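Local coordinates for heme-binding protein A / AI-2 binding protein A (Helicobacter pylori SS1, PDB 6OFQ) that binds peptides in the periplasm as the substrate-binding protein of an ABC transporter, and probably hands them to the membrane components for uptake, at residues L65-Y70 against E74-L79; K514-K517 against V523-F526; S43-L48 against R132-G137; R125-A130 against K142-M147; D434-L439 against A482-A487. One frame throughout, in Å; residues are numbered along the deposited sequence. Where two conformers were deposited one is given.

Interaction 1: residues L65-Y70 against E74-L79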
# COMPACT_ATOMS: atom_id res chain seq x y z
N LEU A 65 -5.86 8.24 13.96
CA LEU A 65 -6.53 8.10 15.28
C LEU A 65 -5.95 6.97 16.14
O LEU A 65 -5.73 7.09 17.36
CB LEU A 65 -8.02 7.90 15.09
CG LEU A 65 -8.79 9.13 14.58
CD1 LEU A 65 -10.22 8.69 14.33
CD2 LEU A 65 -8.83 10.22 15.67
N VAL A 66 -5.68 5.85 15.47
CA VAL A 66 -4.98 4.70 16.01
C VAL A 66 -3.80 4.38 15.14
O VAL A 66 -3.79 4.84 13.99
CB VAL A 66 -5.92 3.46 16.16
CG1 VAL A 66 -7.17 3.87 16.97
CG2 VAL A 66 -6.32 2.88 14.80
N GLN A 67 -2.79 3.67 15.61
CA GLN A 67 -1.65 3.36 14.79
C GLN A 67 -1.21 1.93 14.97
O GLN A 67 -1.68 1.27 15.93
CB GLN A 67 -0.48 4.29 15.03
CG GLN A 67 0.11 4.19 16.42
CD GLN A 67 1.10 5.29 16.74
OE1 GLN A 67 1.00 6.42 16.29
NE2 GLN A 67 2.03 4.99 17.63
N PHE A 68 -0.24 1.46 14.21
CA PHE A 68 0.27 0.07 14.35
C PHE A 68 1.58 0.12 15.09
O PHE A 68 2.53 0.84 14.72
CB PHE A 68 0.35 -0.58 12.97
CG PHE A 68 -1.01 -0.70 12.38
CD1 PHE A 68 -1.86 -1.72 12.81
CD2 PHE A 68 -1.42 0.17 11.42
CE1 PHE A 68 -3.16 -1.77 12.31
CE2 PHE A 68 -2.71 0.11 10.93
CZ PHE A 68 -3.60 -0.81 11.42
N LYS A 69 1.70 -0.64 16.16
CA LYS A 69 2.94 -0.63 16.92
C LYS A 69 4.11 -1.07 16.01
O LYS A 69 4.01 -2.04 15.27
CB LYS A 69 2.79 -1.64 18.07
CG LYS A 69 4.08 -1.88 18.82
CD LYS A 69 3.84 -2.68 20.08
CE LYS A 69 5.17 -3.04 20.71
NZ LYS A 69 4.87 -3.95 21.86
N TYR A 70 5.17 -0.25 15.95
CA TYR A 70 6.21 -0.49 14.95
C TYR A 70 6.78 -1.88 14.93
O TYR A 70 7.06 -2.46 15.99
CB TYR A 70 7.30 0.60 15.10
CG TYR A 70 8.28 0.54 13.93
CD1 TYR A 70 7.85 0.92 12.67
CD2 TYR A 70 9.54 -0.03 14.02
CE1 TYR A 70 8.67 0.75 11.55
CE2 TYR A 70 10.36 -0.12 12.90
CZ TYR A 70 9.93 0.21 11.64
OH TYR A 70 10.71 0.04 10.55
N GLU A 74 -0.27 -4.83 15.28
CA GLU A 74 -1.09 -4.58 16.45
C GLU A 74 -1.52 -3.14 16.59
O GLU A 74 -0.69 -2.21 16.54
CB GLU A 74 -0.26 -4.93 17.71
CG GLU A 74 0.18 -6.39 17.83
CD GLU A 74 1.24 -6.62 18.91
OE1 GLU A 74 1.52 -5.76 19.78
OE2 GLU A 74 1.71 -7.77 18.89
N ILE A 75 -2.80 -2.87 16.81
CA ILE A 75 -3.37 -1.55 17.00
C ILE A 75 -2.96 -1.00 18.35
O ILE A 75 -3.05 -1.71 19.36
CB ILE A 75 -4.88 -1.57 16.82
CG1 ILE A 75 -5.25 -2.06 15.41
CG2 ILE A 75 -5.51 -0.23 17.18
CD1 ILE A 75 -6.72 -2.34 15.26
N GLU A 76 -2.56 0.27 18.39
CA GLU A 76 -2.28 0.93 19.67
C GLU A 76 -2.76 2.38 19.54
O GLU A 76 -3.06 2.87 18.43
CB GLU A 76 -0.79 0.88 20.04
CG GLU A 76 0.09 1.68 19.07
CD GLU A 76 1.58 1.58 19.34
OE1 GLU A 76 1.92 0.89 20.33
OE2 GLU A 76 2.37 2.26 18.62
N PRO A 77 -2.87 3.11 20.64
CA PRO A 77 -3.36 4.49 20.57
C PRO A 77 -2.46 5.47 19.81
O PRO A 77 -1.28 5.20 19.67
CB PRO A 77 -3.51 4.92 22.00
CG PRO A 77 -3.73 3.60 22.69
CD PRO A 77 -2.77 2.67 22.03
N ALA A 78 -3.08 6.47 19.18
CA ALA A 78 -2.30 7.50 18.47
C ALA A 78 -3.00 8.81 18.79
O ALA A 78 -2.93 9.24 19.95
CB ALA A 78 -2.16 7.19 16.99
N LEU A 79 -3.58 9.51 17.81
CA LEU A 79 -4.24 10.78 18.09
C LEU A 79 -5.48 10.60 18.98
O LEU A 79 -5.96 11.59 19.56
CB LEU A 79 -4.56 11.59 16.83
CG LEU A 79 -3.29 12.13 16.12
CD1 LEU A 79 -3.68 12.83 14.83
CD2 LEU A 79 -2.51 13.10 17.04
O HOH W 1 4.30 -6.41 20.65
O HOH W 2 4.94 2.18 17.86
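Gln67 and Glu76 send their side chains out on the same side of a small antiparallel hairpin, and there they meet at a slant. Both start with CG wedged between the backbone N and the carbonyl carbon (chi1 65° and 66°) and run extended from there, which brings the two ends together. Gln67 NE2 donates to Glu76 OE2 at 2.9 Å, almost straight and within its own amide plane, although the carboxylate is turned 43° from the amide and is met on its anti side, from well out of the carboxylate plane. The backbones of the same residues form a hydrogen-bonded pair, Gln67 N to Glu76 O at 2.9 Å and Glu76 N to Gln67 O at 2.8 Å. On the other side of the strands Phe68 and Ile75 lie alongside each other, with Phe68 CE1 3.7 Å from Ile75 CG1. Lys69 crosses Glu76 at about a right angle, Lys69 CB 3.5 Å from Glu76 OE1. Farther out, a water bridges Lys69 NZ and Glu74 OE1. The hairpin thus has one apolar side and one polar side, where a neutral amide and a water donate to Glu76 OE2, a setting that probably stabilises the carboxylate's negative charge.

Interaction 2: residues K514-K517 against V523-F526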
# COMPACT_ATOMS: atom_id res chain seq x y z
N LYS A 514 20.20 0.57 12.86
CA LYS A 514 19.47 -0.32 13.75
C LYS A 514 18.05 0.15 13.91
O LYS A 514 17.73 1.31 13.66
CB LYS A 514 20.06 -0.22 15.15
CG LYS A 514 21.53 -0.57 15.26
CD LYS A 514 21.81 -1.96 14.77
CE LYS A 514 23.30 -2.24 14.96
NZ LYS A 514 23.48 -3.70 14.78
N GLY A 515 17.19 -0.81 14.30
CA GLY A 515 15.83 -0.44 14.65
C GLY A 515 14.82 -0.54 13.53
O GLY A 515 13.61 -0.46 13.81
N TYR A 516 15.29 -0.58 12.30
CA TYR A 516 14.35 -0.77 11.20
C TYR A 516 13.79 -2.18 11.29
O TYR A 516 14.53 -3.11 11.60
CB TYR A 516 15.05 -0.56 9.86
CG TYR A 516 14.15 -0.66 8.64
CD1 TYR A 516 13.41 0.44 8.24
CD2 TYR A 516 14.00 -1.85 7.95
CE1 TYR A 516 12.63 0.40 7.10
CE2 TYR A 516 13.22 -1.90 6.82
CZ TYR A 516 12.49 -0.80 6.45
OH TYR A 516 11.67 -0.83 5.31
N LYS A 517 12.53 -2.33 10.90
CA LYS A 517 11.89 -3.66 10.93
C LYS A 517 11.20 -3.88 9.60
O LYS A 517 10.45 -3.05 9.12
CB LYS A 517 10.95 -3.76 12.14
CG LYS A 517 11.70 -4.00 13.44
CD LYS A 517 10.86 -4.11 14.68
CE LYS A 517 11.71 -4.45 15.89
NZ LYS A 517 13.07 -3.88 15.99
N VAL A 523 5.95 -0.03 7.46
CA VAL A 523 7.31 -0.32 7.86
C VAL A 523 8.33 0.80 7.69
O VAL A 523 9.42 0.74 8.23
CB VAL A 523 7.85 -1.61 7.16
CG1 VAL A 523 6.91 -2.78 7.39
CG2 VAL A 523 8.04 -1.37 5.67
N ASN A 524 7.97 1.77 6.85
CA ASN A 524 8.87 2.89 6.53
C ASN A 524 8.67 4.12 7.35
O ASN A 524 9.01 5.23 6.93
CB ASN A 524 8.88 3.17 5.03
CG ASN A 524 9.42 1.97 4.26
OD1 ASN A 524 10.46 1.41 4.61
ND2 ASN A 524 8.67 1.52 3.26
N ARG A 525 8.13 3.94 8.55
CA ARG A 525 8.22 4.94 9.61
C ARG A 525 9.61 4.82 10.23
O ARG A 525 10.09 3.69 10.49
CB ARG A 525 7.18 4.65 10.68
CG ARG A 525 5.79 4.99 10.18
CD ARG A 525 4.71 4.56 11.16
NE ARG A 525 4.66 3.11 11.27
CZ ARG A 525 4.12 2.47 12.27
NH1 ARG A 525 3.64 3.11 13.31
NH2 ARG A 525 4.05 1.15 12.20
N PHE A 526 10.32 5.94 10.38
CA PHE A 526 11.72 5.92 10.82
C PHE A 526 11.90 6.31 12.27
O PHE A 526 13.02 6.43 12.70
CB PHE A 526 12.56 6.87 9.92
CG PHE A 526 12.49 6.50 8.47
CD1 PHE A 526 12.89 5.24 8.01
CD2 PHE A 526 11.99 7.39 7.55
CE1 PHE A 526 12.71 4.84 6.69
CE2 PHE A 526 11.89 7.02 6.21
CZ PHE A 526 12.26 5.77 5.77
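Tyr516 reaches across to Asn524 with its hydroxyl, and the tight part of this contact gathers round that end of the ring. Tyr516 OH donates to Asn524 OD1 at 2.6 Å, a short bond in which the oxygen sits at the ring edge, near its plane, while the hydroxyl is tilted 26° from the plane of the amide carbonyl. Ring and amide planes are 25° apart, a modest twist. With CG anti to the backbone N (chi1 -177°), the ring is brought alongside Val523, which it crosses at a slant: Tyr516 CE1 comes to 3.4 Å from Val523 O, and Tyr516 OH lies 3.7 Å from Val523 CG2. The touching residues lie in the long irregular connection between strands 513-514 and 530-531 near the C-terminus, which here doubles back on itself without beta pairing. Tyr70 ties the two limbs together a second time, its hydroxyl hydrogen-bonding to both Lys517 N and Val523 O. Toward Phe526 the fit slackens, with Tyr516 CE1 no nearer than 4.5 Å to Phe526 CE1; that phenyl ring instead has Asn524 O over the centre of one face and meets the ring of Phe35. At the solvent side Lys517 contributes its carbonyl, with Lys517 O 3.6 Å from Val523 CB, but its aliphatic chain leads away from the opposite limb and the residue is exposed.

Interaction 3: residues S43-L48 against R132-G137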
# COMPACT_ATOMS: atom_id res chain seq x y z
N SER A 43 2.44 12.50 -3.98
CA SER A 43 1.68 13.54 -3.29
C SER A 43 2.25 13.60 -1.87
O SER A 43 2.84 12.59 -1.37
CB SER A 43 0.18 13.24 -3.26
OG SER A 43 -0.56 14.36 -2.72
N MET A 44 1.95 14.70 -1.17
CA MET A 44 2.10 14.82 0.26
C MET A 44 0.75 14.78 1.02
O MET A 44 0.76 14.94 2.23
CB MET A 44 2.88 16.08 0.62
CG MET A 44 4.32 15.95 0.15
SD MET A 44 5.29 14.76 1.10
CE MET A 44 6.60 14.46 -0.08
N ASP A 45 -0.33 14.55 0.31
CA ASP A 45 -1.65 14.28 0.95
C ASP A 45 -1.95 12.79 0.72
O ASP A 45 -2.28 12.39 -0.39
CB ASP A 45 -2.76 15.16 0.34
CG ASP A 45 -4.12 14.92 0.94
OD1 ASP A 45 -4.33 13.95 1.71
OD2 ASP A 45 -5.03 15.77 0.74
N PRO A 46 -1.83 11.98 1.77
CA PRO A 46 -1.94 10.53 1.59
C PRO A 46 -3.31 10.05 1.20
O PRO A 46 -3.43 8.92 0.70
CB PRO A 46 -1.53 9.96 2.94
CG PRO A 46 -1.93 11.03 3.84
CD PRO A 46 -1.62 12.33 3.18
N ALA A 47 -4.36 10.87 1.39
CA ALA A 47 -5.67 10.53 0.92
C ALA A 47 -5.82 10.57 -0.58
O ALA A 47 -6.73 9.95 -1.09
CB ALA A 47 -6.79 11.31 1.57
N LEU A 48 -4.89 11.21 -1.29
CA LEU A 48 -4.99 11.33 -2.73
C LEU A 48 -4.24 10.25 -3.50
O LEU A 48 -4.30 10.21 -4.74
CB LEU A 48 -4.39 12.70 -3.12
CG LEU A 48 -5.19 13.89 -2.60
CD1 LEU A 48 -4.49 15.14 -3.13
CD2 LEU A 48 -6.65 13.90 -2.97
N ARG A 132 -14.99 18.55 -0.60
CA ARG A 132 -13.79 17.97 -1.21
C ARG A 132 -12.52 18.79 -1.03
O ARG A 132 -11.40 18.21 -1.12
CB ARG A 132 -14.07 17.71 -2.69
CG ARG A 132 -12.88 17.76 -3.64
CD ARG A 132 -13.43 17.86 -5.05
NE ARG A 132 -12.27 17.90 -5.90
CZ ARG A 132 -11.64 16.84 -6.40
NH1 ARG A 132 -12.09 15.62 -6.15
NH2 ARG A 132 -10.57 17.00 -7.15
N TYR A 133 -12.67 20.11 -0.92
CA TYR A 133 -11.60 21.09 -0.70
C TYR A 133 -10.89 21.44 -1.99
O TYR A 133 -10.92 22.61 -2.44
CB TYR A 133 -10.63 20.65 0.41
CG TYR A 133 -9.55 21.67 0.69
CD1 TYR A 133 -9.83 22.75 1.53
CD2 TYR A 133 -8.28 21.52 0.13
CE1 TYR A 133 -8.82 23.68 1.82
CE2 TYR A 133 -7.27 22.46 0.39
CZ TYR A 133 -7.58 23.55 1.21
OH TYR A 133 -6.58 24.42 1.57
N TYR A 134 -10.22 20.46 -2.59
CA TYR A 134 -9.51 20.64 -3.85
C TYR A 134 -10.50 20.97 -4.95
O TYR A 134 -11.65 20.59 -4.94
CB TYR A 134 -8.72 19.40 -4.22
CG TYR A 134 -7.68 19.08 -3.18
CD1 TYR A 134 -6.54 19.84 -3.06
CD2 TYR A 134 -7.76 17.92 -2.43
CE1 TYR A 134 -5.54 19.57 -2.14
CE2 TYR A 134 -6.79 17.66 -1.47
CZ TYR A 134 -5.65 18.41 -1.39
OH TYR A 134 -4.68 18.15 -0.48
N SER A 135 -10.00 21.76 -5.90
CA SER A 135 -10.78 22.06 -7.09
C SER A 135 -11.15 20.82 -7.85
O SER A 135 -10.43 19.81 -7.79
CB SER A 135 -9.95 22.90 -8.07
OG SER A 135 -9.89 24.15 -7.43
N PRO A 136 -12.25 20.91 -8.58
CA PRO A 136 -12.46 19.83 -9.53
C PRO A 136 -11.20 19.60 -10.39
O PRO A 136 -10.43 20.49 -10.76
CB PRO A 136 -13.73 20.26 -10.29
CG PRO A 136 -14.37 21.30 -9.42
CD PRO A 136 -13.23 22.01 -8.73
N GLY A 137 -10.88 18.32 -10.58
CA GLY A 137 -9.70 17.98 -11.35
C GLY A 137 -9.37 16.52 -11.13
O GLY A 137 -10.21 15.77 -10.65
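Tyr134 meets Asp45 and Leu48 in a buried contact that joins the loop between strand 32-37 and helix 52-61 to the loop between helices 116-127 and 142-147, the two sides approaching from opposite directions. Its CB points at the other segment, and CG stands anti to the carbonyl carbon (chi1 -61°), which aims the ring straight across. One face of the ring has Tyr133 CD2 over its centre. Tyr134 CE2 lies 3.8 Å from Leu48 CD1 and 3.4 Å from Asp45 OD2. Tyr134 CZ remains in touch with Leu48 CD1 at 3.9 Å. At the tip Tyr134 OH donates to Asp45 OD2 at 2.7 Å, using the anti lone pair of that oxygen; OD2 lies at the ring edge, and the carboxylate plane is turned 44° from the ring. The same OD2 forms a salt bridge with Arg125, so a hydroxyl and a guanidinium group share one buried oxygen and would help to balance its charge. The other oxygen holds the aspartate's own loop: Ala47 N donates to Asp45 OD1 at 3.1 Å. This is an Asx turn, and it follows directly on an ST turn in which Ser43 OG accepts from Asp45 N.

Interaction 4: residues R125-A130 against K142-M147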
# COMPACT_ATOMS: atom_id res chain seq x y z
N ARG A 125 -14.06 15.73 4.22
CA ARG A 125 -13.68 16.12 2.90
C ARG A 125 -13.81 14.99 1.90
O ARG A 125 -13.98 15.22 0.70
CB ARG A 125 -12.28 16.69 2.93
CG ARG A 125 -11.17 15.66 3.14
CD ARG A 125 -9.85 16.30 3.51
NE ARG A 125 -8.79 15.30 3.70
CZ ARG A 125 -7.68 15.16 2.99
NH1 ARG A 125 -7.40 15.99 1.99
NH2 ARG A 125 -6.81 14.23 3.32
N GLN A 126 -13.63 13.75 2.36
CA GLN A 126 -13.74 12.57 1.52
C GLN A 126 -15.16 12.08 1.45
O GLN A 126 -15.57 11.56 0.40
CB GLN A 126 -12.79 11.48 2.05
CG GLN A 126 -11.40 12.00 2.37
CD GLN A 126 -10.36 10.93 2.70
OE1 GLN A 126 -10.21 9.99 1.90
NE2 GLN A 126 -9.66 11.04 3.84
N MET A 127 -15.89 12.22 2.54
CA MET A 127 -17.27 11.70 2.65
C MET A 127 -18.28 12.55 1.86
O MET A 127 -19.23 11.98 1.32
CB MET A 127 -17.67 11.69 4.12
CG MET A 127 -18.93 10.90 4.35
SD MET A 127 -19.03 10.41 6.05
CE MET A 127 -19.08 11.91 6.93
N ASP A 128 -18.09 13.87 1.89
CA ASP A 128 -19.07 14.83 1.34
C ASP A 128 -18.39 15.55 0.17
O ASP A 128 -17.49 16.35 0.39
CB ASP A 128 -19.43 15.81 2.48
CG ASP A 128 -20.45 16.86 2.08
OD1 ASP A 128 -20.70 17.02 0.87
OD2 ASP A 128 -20.95 17.52 3.01
N LYS A 129 -18.92 15.36 -1.02
CA LYS A 129 -18.36 16.00 -2.21
C LYS A 129 -18.37 17.52 -2.14
O LYS A 129 -17.48 18.18 -2.69
CB LYS A 129 -19.01 15.44 -3.49
CG LYS A 129 -19.07 13.92 -3.55
CD LYS A 129 -17.81 13.22 -4.04
CE LYS A 129 -17.75 13.32 -5.56
NZ LYS A 129 -16.47 13.80 -6.18
N ALA A 130 -19.29 18.14 -1.42
CA ALA A 130 -19.21 19.58 -1.22
C ALA A 130 -18.07 20.11 -0.39
O ALA A 130 -17.72 21.31 -0.44
CB ALA A 130 -20.52 20.11 -0.64
N LYS A 142 -8.99 8.08 -3.49
CA LYS A 142 -9.05 6.75 -4.05
C LYS A 142 -9.35 5.63 -3.09
O LYS A 142 -10.23 4.79 -3.36
CB LYS A 142 -7.77 6.39 -4.87
CG LYS A 142 -7.54 7.26 -6.11
CD LYS A 142 -6.12 7.08 -6.67
CE LYS A 142 -5.51 8.15 -7.56
NZ LYS A 142 -4.24 7.67 -8.17
N TYR A 143 -8.65 5.56 -1.96
CA TYR A 143 -8.97 4.56 -0.97
C TYR A 143 -10.39 4.75 -0.50
O TYR A 143 -11.07 3.74 -0.28
CB TYR A 143 -8.04 4.63 0.23
CG TYR A 143 -6.82 3.69 0.20
CD1 TYR A 143 -6.98 2.38 0.59
CD2 TYR A 143 -5.53 4.14 -0.04
CE1 TYR A 143 -5.92 1.50 0.67
CE2 TYR A 143 -4.43 3.29 0.04
CZ TYR A 143 -4.66 1.98 0.44
OH TYR A 143 -3.54 1.18 0.60
N TRP A 144 -10.78 5.96 -0.11
CA TRP A 144 -12.11 6.21 0.46
C TRP A 144 -13.21 5.69 -0.48
O TRP A 144 -14.14 4.98 -0.04
CB TRP A 144 -12.30 7.69 0.79
CG TRP A 144 -13.58 8.01 1.44
CD1 TRP A 144 -14.81 8.07 0.85
CD2 TRP A 144 -13.78 8.32 2.83
NE1 TRP A 144 -15.76 8.32 1.81
CE2 TRP A 144 -15.17 8.51 3.03
CE3 TRP A 144 -12.93 8.47 3.93
CZ2 TRP A 144 -15.72 8.76 4.28
CZ3 TRP A 144 -13.47 8.78 5.17
CH2 TRP A 144 -14.88 8.93 5.34
N GLU A 145 -13.09 6.06 -1.76
CA GLU A 145 -14.03 5.61 -2.77
C GLU A 145 -14.03 4.13 -2.99
O GLU A 145 -15.06 3.44 -2.93
CB GLU A 145 -13.85 6.37 -4.09
CG GLU A 145 -14.20 7.85 -3.99
CD GLU A 145 -15.63 8.05 -3.51
OE1 GLU A 145 -16.57 7.47 -4.10
OE2 GLU A 145 -15.79 8.68 -2.44
N GLY A 146 -12.83 3.58 -3.14
CA GLY A 146 -12.67 2.17 -3.35
C GLY A 146 -13.24 1.25 -2.31
O GLY A 146 -13.77 0.15 -2.56
N MET A 147 -12.94 1.65 -1.07
CA MET A 147 -13.42 0.91 0.09
C MET A 147 -14.93 1.08 0.40
O MET A 147 -15.48 0.42 1.28
CB MET A 147 -12.57 1.24 1.33
CG MET A 147 -11.14 0.74 1.23
SD MET A 147 -10.07 1.26 2.58
CE MET A 147 -10.88 0.63 4.04
O HOH W 3 -8.84 8.30 0.09
O HOH W 4 -14.61 10.93 -2.13
O HOH W 5 -17.91 9.86 -1.15
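This is a helix-to-helix contact in which Trp144, near the start of helix 142-147, lays its indole against Gln126 and Met127 at the end of helix 116-127. A chi1 of -176° sets the indole beside the carbonyl carbon of the tryptophan and out toward helix 116-127. Gln126 CB sits over the face of the five-membered ring, 3.7 Å from its centroid and 26° off the normal, a CH-pi contact, with Gln126 CB only 3.4 Å from Trp144 CD2. The rest of the glutamine runs extended across the indole at a slant, its amide turned 48° from the ring, and brings Gln126 OE1 to 3.3 Å from Trp144 CB. A water lies between Gln126 OE1 and Trp144 N, while the amide nitrogen of the glutamine turns to the carbonyls of Ser122 and Phe183. Met127 takes the far end of the indole: its CB lies 3.5 Å from Trp144 CZ2, and its sulfur comes to the edge of the six-membered ring, with SD 5.4 Å from the centroid, in a Met-aromatic contact. The direct grip is therefore by aliphatic and sulfur contacts with the indole, while polar ends turn to water and to residues outside. Beyond the contact, Trp144 NE1 bonds to Ser150 of helix 149-152, and both Met127 and Trp144 rest on Ile153, so both side chains pack on strand 153-160 at that residue.

Interaction 5: residues D434-L439 against A482-A487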
# COMPACT_ATOMS: atom_id res chain seq x y z
N ASP A 434 -5.56 -8.24 7.72
CA ASP A 434 -6.97 -8.59 7.68
C ASP A 434 -7.21 -8.89 6.22
O ASP A 434 -6.95 -8.07 5.33
CB ASP A 434 -7.85 -7.44 8.16
CG ASP A 434 -9.28 -7.88 8.39
OD1 ASP A 434 -9.92 -8.24 7.40
OD2 ASP A 434 -9.72 -7.80 9.57
N PRO A 435 -7.81 -10.04 5.90
CA PRO A 435 -8.15 -10.33 4.49
C PRO A 435 -8.96 -9.27 3.78
O PRO A 435 -8.86 -9.16 2.54
CB PRO A 435 -8.87 -11.69 4.56
CG PRO A 435 -8.33 -12.32 5.82
CD PRO A 435 -8.21 -11.18 6.77
N ASP A 436 -9.76 -8.53 4.51
CA ASP A 436 -10.56 -7.49 3.87
C ASP A 436 -9.74 -6.50 3.04
O ASP A 436 -10.16 -6.06 1.96
CB ASP A 436 -11.37 -6.73 4.92
CG ASP A 436 -12.32 -5.69 4.32
OD1 ASP A 436 -11.88 -4.53 4.25
OD2 ASP A 436 -13.46 -6.02 4.04
N ASN A 437 -8.55 -6.21 3.53
CA ASN A 437 -7.65 -5.18 2.94
C ASN A 437 -7.14 -5.65 1.56
O ASN A 437 -6.61 -4.79 0.82
CB ASN A 437 -6.52 -4.88 3.93
CG ASN A 437 -5.48 -3.89 3.40
OD1 ASN A 437 -4.31 -4.29 3.18
ND2 ASN A 437 -5.83 -2.65 3.18
N PHE A 438 -7.17 -6.96 1.29
CA PHE A 438 -6.84 -7.46 -0.04
C PHE A 438 -8.13 -7.76 -0.78
O PHE A 438 -8.38 -7.26 -1.91
CB PHE A 438 -5.92 -8.71 -0.07
CG PHE A 438 -4.50 -8.47 0.43
CD1 PHE A 438 -4.20 -8.20 1.78
CD2 PHE A 438 -3.44 -8.68 -0.45
CE1 PHE A 438 -2.86 -8.08 2.16
CE2 PHE A 438 -2.12 -8.53 -0.03
CZ PHE A 438 -1.83 -8.27 1.28
N LEU A 439 -8.92 -8.69 -0.25
CA LEU A 439 -10.06 -9.18 -0.98
C LEU A 439 -11.09 -8.09 -1.27
O LEU A 439 -11.58 -8.01 -2.40
CB LEU A 439 -10.73 -10.32 -0.23
CG LEU A 439 -9.83 -11.53 0.06
CD1 LEU A 439 -10.60 -12.51 0.94
CD2 LEU A 439 -9.38 -12.18 -1.24
N ALA A 482 -14.29 -18.66 7.95
CA ALA A 482 -15.08 -19.57 7.12
C ALA A 482 -15.59 -18.95 5.86
O ALA A 482 -15.54 -19.51 4.76
CB ALA A 482 -16.21 -20.20 7.95
N LEU A 483 -16.01 -17.69 5.97
CA LEU A 483 -16.48 -16.94 4.80
C LEU A 483 -15.33 -16.61 3.84
O LEU A 483 -15.48 -16.71 2.61
CB LEU A 483 -17.21 -15.66 5.26
CG LEU A 483 -18.52 -15.91 6.03
CD1 LEU A 483 -18.88 -14.70 6.92
CD2 LEU A 483 -19.62 -16.14 5.02
N TYR A 484 -14.19 -16.22 4.40
CA TYR A 484 -13.07 -15.90 3.52
C TYR A 484 -12.48 -17.13 2.81
O TYR A 484 -12.08 -17.03 1.64
CB TYR A 484 -11.95 -15.18 4.26
CG TYR A 484 -12.29 -13.76 4.65
CD1 TYR A 484 -12.86 -12.91 3.70
CD2 TYR A 484 -12.03 -13.28 5.90
CE1 TYR A 484 -13.15 -11.58 4.04
CE2 TYR A 484 -12.37 -11.99 6.24
CZ TYR A 484 -12.89 -11.10 5.31
OH TYR A 484 -13.22 -9.81 5.69
N LEU A 485 -12.58 -18.30 3.45
CA LEU A 485 -12.15 -19.53 2.79
C LEU A 485 -12.98 -19.76 1.53
O LEU A 485 -12.45 -20.12 0.46
CB LEU A 485 -12.19 -20.71 3.76
CG LEU A 485 -11.19 -20.75 4.88
CD1 LEU A 485 -11.45 -21.83 5.92
CD2 LEU A 485 -9.77 -20.89 4.41
N LYS A 486 -14.29 -19.59 1.66
CA LYS A 486 -15.18 -19.80 0.53
C LYS A 486 -14.92 -18.73 -0.52
O LYS A 486 -14.91 -19.04 -1.72
CB LYS A 486 -16.67 -19.78 0.95
CG LYS A 486 -17.10 -20.89 1.89
CD LYS A 486 -18.54 -20.76 2.37
CE LYS A 486 -18.74 -21.85 3.43
NZ LYS A 486 -19.90 -21.45 4.28
N ALA A 487 -14.72 -17.47 -0.11
CA ALA A 487 -14.42 -16.45 -1.09
C ALA A 487 -13.18 -16.81 -1.93
O ALA A 487 -13.13 -16.57 -3.14
CB ALA A 487 -14.32 -15.07 -0.44
O HOH W 6 -14.39 -8.53 3.76
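A buried helix-to-helix contact, built on one tyrosine ring, is made here: Tyr484, from the long helix 477-494, fits against Pro435, Asp436 and Leu439 at the beginning of helix 436-443. The proline lies across the tyrosine at about a right angle. Pro435 CB stands over the centre of the ring, 3.8 Å from the centroid and only 12° off its normal, a well-centred CH-pi contact. Leu439, one turn farther along, approaches obliquely, with its CD1 3.6 Å from Tyr484 CD1. The tyrosine is placed for this by CG anti to its carbonyl carbon (chi1 -71°), which carries the hydroxyl past the proline toward the aspartates. There Tyr484 OH packs 3.7 Å from Asp436 CB, and the polar link to that residue runs through a water: it accepts from Tyr484 OH at 2.6 Å and donates to Asp436 OD2 at 2.7 Å, lying in the plane of the ring at its edge. Charged residues outside the two segments complete the polar end. Arg480, a turn earlier on the tyrosine's own helix, hydrogen-bonds to the hydroxyl and forms a salt bridge with Asp434, while Lys472 pairs with Asp436. Asp434 in turn accepts from Asp436 N through its OD1, at 2.9 Å and on the anti lone pair. Such a capping bond, with a proline in the turn between, is characteristic of a helix N-terminus, and it is this capped end that the tyrosine covers.

In the fold
Along the chain, interaction 3 opens first and encloses the hairpin of interaction 1; its segments alternate with those of interaction 4, and interactions 5 and 2 follow. Interactions 3 and 4, centres 10 Å apart, both draw on the connection from helix 116-127 to helix 142-147 and are joined by the salt bridge of Asp45 with Arg125. Interactions 1 and 2, centres 15 Å apart, also touch: Tyr70 and Phe68 bond to Val523 and Arg525, tying an edge strand of the antiparallel sheet to the C-terminal loop. Interaction 5 touches none of the others; its nearest atoms come within about 5 Å of interaction 4. Interactions 3 and 5 join distant segments; 1, 2 and 4 close short local connections.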